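Local coordinates for fiber protein (Snake adenovirus 1, PDB 4UMI), which probably forms the trimeric spikes that protrude from the capsid vertices and attach the virion to a host-cell receptor, this piece being its head with some shaft, at residues K149-A154 against E183-L188; A120-E125 against T135-S140. All coordinates share one frame; numbering follows the deposited sequence.

Interaction 1 of 2, residues K149-A154 against E183-L188; sequences KAPASA and EGILTL
The flat groups that meet between Lys149-Ala152 and Gly184-Thr187 are backbone peptides. Ala150 N lies in the carbonyl plane of Leu186, 3.0 Å from Leu186 O, while Leu186 N returns the bond to Ala150 O at 2.8 Å, tilted 21° out of that carbonyl's plane. Further along, Ala152 N points almost straight at Gly184 O (2.8 Å, N-H...O 176°), which also takes a CA-H contact from Pro151. On the face it shares with Pro151, Ile185 brings its CD1 to 3.9 Å from Pro151 CA. On that same face Lys149 and Thr187 run side by side. The lysine chain bends at its last two torsions (chi3 110°), which curls the ammonium back so that Lys149 NZ donates to Thr187 OG1 at 2.8 Å. Ala150 and Leu186 face the other way, into the interior, where both rest on Leu111, Leu186 also reaches Leu160, and Ala152 CB lies 4.3 Å from Leu186 CB. This is the antiparallel pairing of edge strand 148-151 with strand 185-190. Past it, Ser153 N-caps helix 154-161: its OG accepts from Leu156 N and bonds Glu109 OE1. The buried face is thus apolar, whereas the outer one mixes the Pro151-Ile185 contact with a polar bond, the exposed lysine bringing its charge to a buried threonine hydroxyl.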
loop_
_atom_site.group_PDB
_atom_site.type_symbol
_atom_site.label_atom_id
_atom_site.label_comp_id
_atom_site.label_asym_id
_atom_site.label_seq_id
_atom_site.Cartn_x
_atom_site.Cartn_y
_atom_site.Cartn_z
ATOM N N LYS A 149 -21.566 1.688 -8.170
ATOM C CA LYS A 149 -22.051 3.040 -8.084
ATOM C C LYS A 149 -22.859 3.210 -6.818
ATOM O O LYS A 149 -23.748 2.413 -6.522
ATOM C CB LYS A 149 -22.941 3.323 -9.278
ATOM C CG LYS A 149 -22.181 3.493 -10.558
ATOM C CD LYS A 149 -23.091 3.809 -11.742
ATOM C CE LYS A 149 -22.941 5.242 -12.250
ATOM N NZ LYS A 149 -21.710 5.472 -13.074
ATOM N N ALA A 150 -22.554 4.262 -6.078
ATOM C CA ALA A 150 -23.280 4.525 -4.840
ATOM C C ALA A 150 -23.074 5.967 -4.385
ATOM O O ALA A 150 -22.074 6.596 -4.710
ATOM C CB ALA A 150 -22.822 3.585 -3.767
ATOM N N PRO A 151 -24.074 6.516 -3.684
ATOM C CA PRO A 151 -23.952 7.850 -3.146
ATOM C C PRO A 151 -22.849 7.959 -2.122
ATOM O O PRO A 151 -22.691 7.061 -1.293
ATOM C CB PRO A 151 -25.304 8.081 -2.458
ATOM C CG PRO A 151 -26.206 7.008 -2.924
ATOM C CD PRO A 151 -25.346 5.866 -3.322
ATOM N N ALA A 152 -22.078 9.036 -2.217
ATOM C CA ALA A 152 -20.990 9.318 -1.280
ATOM C C ALA A 152 -21.305 10.602 -0.529
ATOM O O ALA A 152 -21.984 11.484 -1.052
ATOM C CB ALA A 152 -19.712 9.484 -2.049
ATOM N N SER A 153 -20.796 10.716 0.689
ATOM C CA SER A 153 -20.944 11.957 1.457
ATOM C C SER A 153 -20.336 13.165 0.743
ATOM O O SER A 153 -19.484 13.029 -0.138
ATOM C CB SER A 153 -20.290 11.819 2.823
ATOM O OG SER A 153 -18.880 11.771 2.743
ATOM N N ALA A 154 -20.757 14.367 1.137
ATOM C CA ALA A 154 -20.142 15.564 0.615
ATOM C C ALA A 154 -18.659 15.596 0.915
ATOM O O ALA A 154 -17.867 16.049 0.104
ATOM C CB ALA A 154 -20.805 16.781 1.218
ATOM N N GLU A 183 -21.585 14.558 -8.979
ATOM C CA GLU A 183 -22.804 14.978 -8.277
ATOM C C GLU A 183 -23.081 14.068 -7.078
ATOM O O GLU A 183 -24.205 13.595 -6.872
ATOM C CB GLU A 183 -23.999 15.043 -9.257
ATOM C CG GLU A 183 -23.977 16.295 -10.117
ATOM C CD GLU A 183 -24.992 16.307 -11.249
ATOM O OE1 GLU A 183 -25.895 15.437 -11.282
ATOM O OE2 GLU A 183 -24.876 17.205 -12.115
ATOM N N GLY A 184 -22.020 13.774 -6.325
ATOM C CA GLY A 184 -22.147 13.022 -5.101
ATOM C C GLY A 184 -22.327 11.516 -5.278
ATOM O O GLY A 184 -22.678 10.824 -4.328
ATOM N N ILE A 185 -22.180 11.011 -6.504
ATOM C CA ILE A 185 -22.280 9.563 -6.766
ATOM C C ILE A 185 -20.877 9.042 -7.091
ATOM O O ILE A 185 -20.252 9.531 -8.023
ATOM C CB ILE A 185 -23.204 9.247 -7.958
ATOM C CG1 ILE A 185 -24.602 9.842 -7.728
ATOM C CG2 ILE A 185 -23.233 7.746 -8.214
ATOM C CD1 ILE A 185 -25.335 9.282 -6.539
ATOM N N LEU A 186 -20.372 8.100 -6.289
ATOM C CA LEU A 186 -19.088 7.469 -6.570
ATOM C C LEU A 186 -19.286 6.381 -7.609
ATOM O O LEU A 186 -20.227 5.589 -7.479
ATOM C CB LEU A 186 -18.545 6.915 -5.266
ATOM C CG LEU A 186 -17.233 6.153 -5.359
ATOM C CD1 LEU A 186 -16.443 6.314 -4.075
ATOM C CD2 LEU A 186 -17.418 4.681 -5.662
ATOM N N THR A 187 -18.390 6.327 -8.583
ATOM C CA THR A 187 -18.306 5.216 -9.501
ATOM C C THR A 187 -16.932 4.561 -9.416
ATOM O O THR A 187 -15.940 5.280 -9.419
ATOM C CB THR A 187 -18.555 5.631 -10.957
ATOM O OG1 THR A 187 -19.878 6.160 -11.086
ATOM C CG2 THR A 187 -18.415 4.442 -11.933
ATOM N N LEU A 188 -16.915 3.220 -9.329
ATOM C CA LEU A 188 -15.675 2.458 -9.433
ATOM C C LEU A 188 -15.868 1.597 -10.671
ATOM O O LEU A 188 -16.686 0.666 -10.665
ATOM C CB LEU A 188 -15.463 1.593 -8.188
ATOM C CG LEU A 188 -14.350 0.512 -8.370
ATOM C CD1 LEU A 188 -12.966 1.049 -8.599
ATOM C CD2 LEU A 188 -14.395 -0.515 -7.293
#

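Interaction 2 of 2, residues A120-E125 against T135-S140; sequences AFQARE and TLFAYS
Phe121 and Ala138 make the tight side of this pairing: Phe121 CE1 comes within 3.6 Å of Ala138 CB, and Leu136 CD1 approaches the same ring at Phe121 CD1, 4.1 Å away. Ala123 shares this face and packs on Leu156 and Phe159 of helix 154-161, while Leu136 meets Leu160 and Trp168, and Ala138 lies on Ile170 and Phe172; all four side chains are buried in apolar core. Between the two strands six backbone hydrogen bonds link Ala120 with Tyr139, Gln122 with Phe137 and Arg124 with Thr135, a bond each way in every pair. They belong to the beta hairpin of strands 118-128 and 131-140, the two central strands of a four-stranded antiparallel sheet in the fibre head. The sheet's other face turns to a second subunit of the trimer, and its side chains are more polar and, at one end, less deeply covered. Gln122 runs extended alongside Phe137, amide and ring planes 29° apart, with Gln122 OE1 3.3 Å from Phe137 CD1. Its amide is fixed from outside the hairpin: OE1 accepts from Lys133 of the second subunit, and NE2 donates to Asp106 and to Glu126 of that subunit. Arg124 bends at chi3 (-78°), bringing its guanidinium to the phenylalanine; Phe137 CE1 sits 3.9 Å above the centre of one guanidinium face, the two planes 61° apart. Arg124 NH2 forms a salt bridge with Glu126 of the second subunit, and Lys133 of the same neighbouring subunit makes a cation-pi contact with Phe137. Thr135 CG2 lies over one face of the Phe137 ring, toward its rim. At the Arg124 end, where the arginine is partly exposed, a water hydrogen-bonds the buried Thr135 at OG1 (2.8 Å) and, weakly, Arg124 O.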
loop_
_atom_site.group_PDB
_atom_site.type_symbol
_atom_site.label_atom_id
_atom_site.label_comp_id
_atom_site.label_asym_id
_atom_site.label_seq_id
_atom_site.Cartn_x
_atom_site.Cartn_y
_atom_site.Cartn_z
ATOM N N ALA A 120 -16.011 -0.351 1.779
ATOM C CA ALA A 120 -15.527 0.638 2.714
ATOM C C ALA A 120 -14.414 1.384 2.048
ATOM O O ALA A 120 -13.512 0.797 1.417
ATOM C CB ALA A 120 -15.052 -0.014 3.980
ATOM N N PHE A 121 -14.486 2.699 2.141
ATOM C CA PHE A 121 -13.460 3.598 1.645
ATOM C C PHE A 121 -12.869 4.365 2.832
ATOM O O PHE A 121 -13.600 4.780 3.723
ATOM C CB PHE A 121 -14.014 4.573 0.642
ATOM C CG PHE A 121 -14.431 3.934 -0.649
ATOM C CD1 PHE A 121 -13.503 3.659 -1.627
ATOM C CD2 PHE A 121 -15.739 3.589 -0.889
ATOM C CE1 PHE A 121 -13.878 3.064 -2.812
ATOM C CE2 PHE A 121 -16.114 3.008 -2.066
ATOM C CZ PHE A 121 -15.178 2.712 -2.995
ATOM N N GLN A 122 -11.570 4.612 2.804
ATOM C CA GLN A 122 -10.885 5.482 3.747
ATOM C C GLN A 122 -10.154 6.541 2.963
ATOM O O GLN A 122 -9.460 6.237 1.987
ATOM C CB GLN A 122 -9.937 4.694 4.669
ATOM C CG GLN A 122 -8.993 5.517 5.531
ATOM C CD GLN A 122 -7.966 4.672 6.193
ATOM O OE1 GLN A 122 -7.736 3.516 5.795
ATOM N NE2 GLN A 122 -7.263 5.254 7.136
ATOM N N ALA A 123 -10.280 7.788 3.406
ATOM C CA ALA A 123 -9.599 8.909 2.787
ATOM C C ALA A 123 -8.649 9.530 3.807
ATOM O O ALA A 123 -9.077 9.934 4.887
ATOM C CB ALA A 123 -10.620 9.920 2.273
ATOM N N ARG A 124 -7.373 9.603 3.459
ATOM C CA ARG A 124 -6.341 10.087 4.349
ATOM C C ARG A 124 -5.546 11.180 3.676
ATOM O O ARG A 124 -5.247 11.078 2.499
ATOM C CB ARG A 124 -5.476 8.938 4.864
ATOM C CG ARG A 124 -4.454 9.289 5.901
ATOM C CD ARG A 124 -3.536 8.077 6.076
ATOM N NE ARG A 124 -4.110 7.022 6.878
ATOM C CZ ARG A 124 -3.559 5.817 7.057
ATOM N NH1 ARG A 124 -2.398 5.512 6.459
ATOM N NH2 ARG A 124 -4.169 4.898 7.828
ATOM N N GLU A 125 -5.217 12.241 4.419
ATOM C CA GLU A 125 -4.296 13.262 3.950
ATOM C C GLU A 125 -3.156 13.362 4.946
ATOM O O GLU A 125 -3.353 13.518 6.158
ATOM C CB GLU A 125 -4.981 14.611 3.746
ATOM C CG GLU A 125 -4.007 15.633 3.213
ATOM C CD GLU A 125 -4.617 16.987 2.991
ATOM O OE1 GLU A 125 -5.367 17.168 2.029
ATOM O OE2 GLU A 125 -4.323 17.899 3.772
ATOM N N THR A 135 -4.428 9.810 0.082
ATOM C CA THR A 135 -4.585 8.380 -0.194
ATOM C C THR A 135 -6.027 7.935 -0.031
ATOM O O THR A 135 -6.671 8.229 0.978
ATOM C CB THR A 135 -3.710 7.533 0.742
ATOM O OG1 THR A 135 -2.343 7.963 0.680
ATOM C CG2 THR A 135 -3.768 6.062 0.399
ATOM N N LEU A 136 -6.514 7.223 -1.044
ATOM C CA LEU A 136 -7.789 6.531 -0.995
ATOM C C LEU A 136 -7.533 5.028 -0.769
ATOM O O LEU A 136 -6.833 4.425 -1.581
ATOM C CB LEU A 136 -8.550 6.730 -2.293
ATOM C CG LEU A 136 -9.929 6.096 -2.339
ATOM C CD1 LEU A 136 -10.909 6.789 -1.397
ATOM C CD2 LEU A 136 -10.478 6.099 -3.768
ATOM N N PHE A 137 -8.108 4.457 0.270
ATOM C CA PHE A 137 -8.069 3.044 0.526
ATOM C C PHE A 137 -9.466 2.503 0.242
ATOM O O PHE A 137 -10.464 3.130 0.573
ATOM C CB PHE A 137 -7.714 2.757 1.990
ATOM C CG PHE A 137 -6.378 3.242 2.433
ATOM C CD1 PHE A 137 -6.190 4.500 3.000
ATOM C CD2 PHE A 137 -5.293 2.386 2.377
ATOM C CE1 PHE A 137 -4.924 4.843 3.464
ATOM C CE2 PHE A 137 -4.050 2.755 2.821
ATOM C CZ PHE A 137 -3.854 3.990 3.351
ATOM N N ALA A 138 -9.508 1.343 -0.413
ATOM C CA ALA A 138 -10.792 0.725 -0.746
ATOM C C ALA A 138 -10.781 -0.761 -0.403
ATOM O O ALA A 138 -9.785 -1.440 -0.668
ATOM C CB ALA A 138 -11.066 0.856 -2.232
ATOM N N TYR A 139 -11.878 -1.262 0.146
ATOM C CA TYR A 139 -12.007 -2.680 0.472
ATOM C C TYR A 139 -13.423 -3.150 0.234
ATOM O O TYR A 139 -14.378 -2.454 0.572
ATOM C CB TYR A 139 -11.683 -2.931 1.970
ATOM C CG TYR A 139 -12.093 -4.319 2.428
ATOM C CD1 TYR A 139 -11.356 -5.429 2.075
ATOM C CD2 TYR A 139 -13.262 -4.534 3.149
ATOM C CE1 TYR A 139 -11.753 -6.714 2.397
ATOM C CE2 TYR A 139 -13.660 -5.804 3.484
ATOM C CZ TYR A 139 -12.905 -6.890 3.113
ATOM O OH TYR A 139 -13.286 -8.174 3.413
ATOM N N SER A 140 -13.575 -4.337 -0.368
ATOM C CA SER A 140 -14.865 -5.007 -0.319
ATOM C C SER A 140 -14.607 -6.503 -0.146
ATOM O O SER A 140 -13.739 -7.040 -0.809
ATOM C CB SER A 140 -15.639 -4.797 -1.612
ATOM O OG SER A 140 -16.870 -5.492 -1.593
HETATM O O HOH W 1 -2.160 9.901 2.722
#

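How the interactions relate
Interaction 2 comes first along the chain and closes before interaction 1 opens; strand 148-151 is the next strand after 131-140. Their centres lie 14 Å apart within the one head domain, but on separate four-stranded antiparallel sheets: 120-125 and 135-140 are central in one, whereas 149-151 is an outermost strand of the other within this chain. The two sheets pack together as a sandwich, and the contacts meet directly in the core where Leu186 CD1 lies 3.9 Å from Phe121 CE2. Helix 154-161 touches both. Interaction 2 lies at the subunit interface of the homotrimer, while interaction 1 touches no other chain and lies within one subunit.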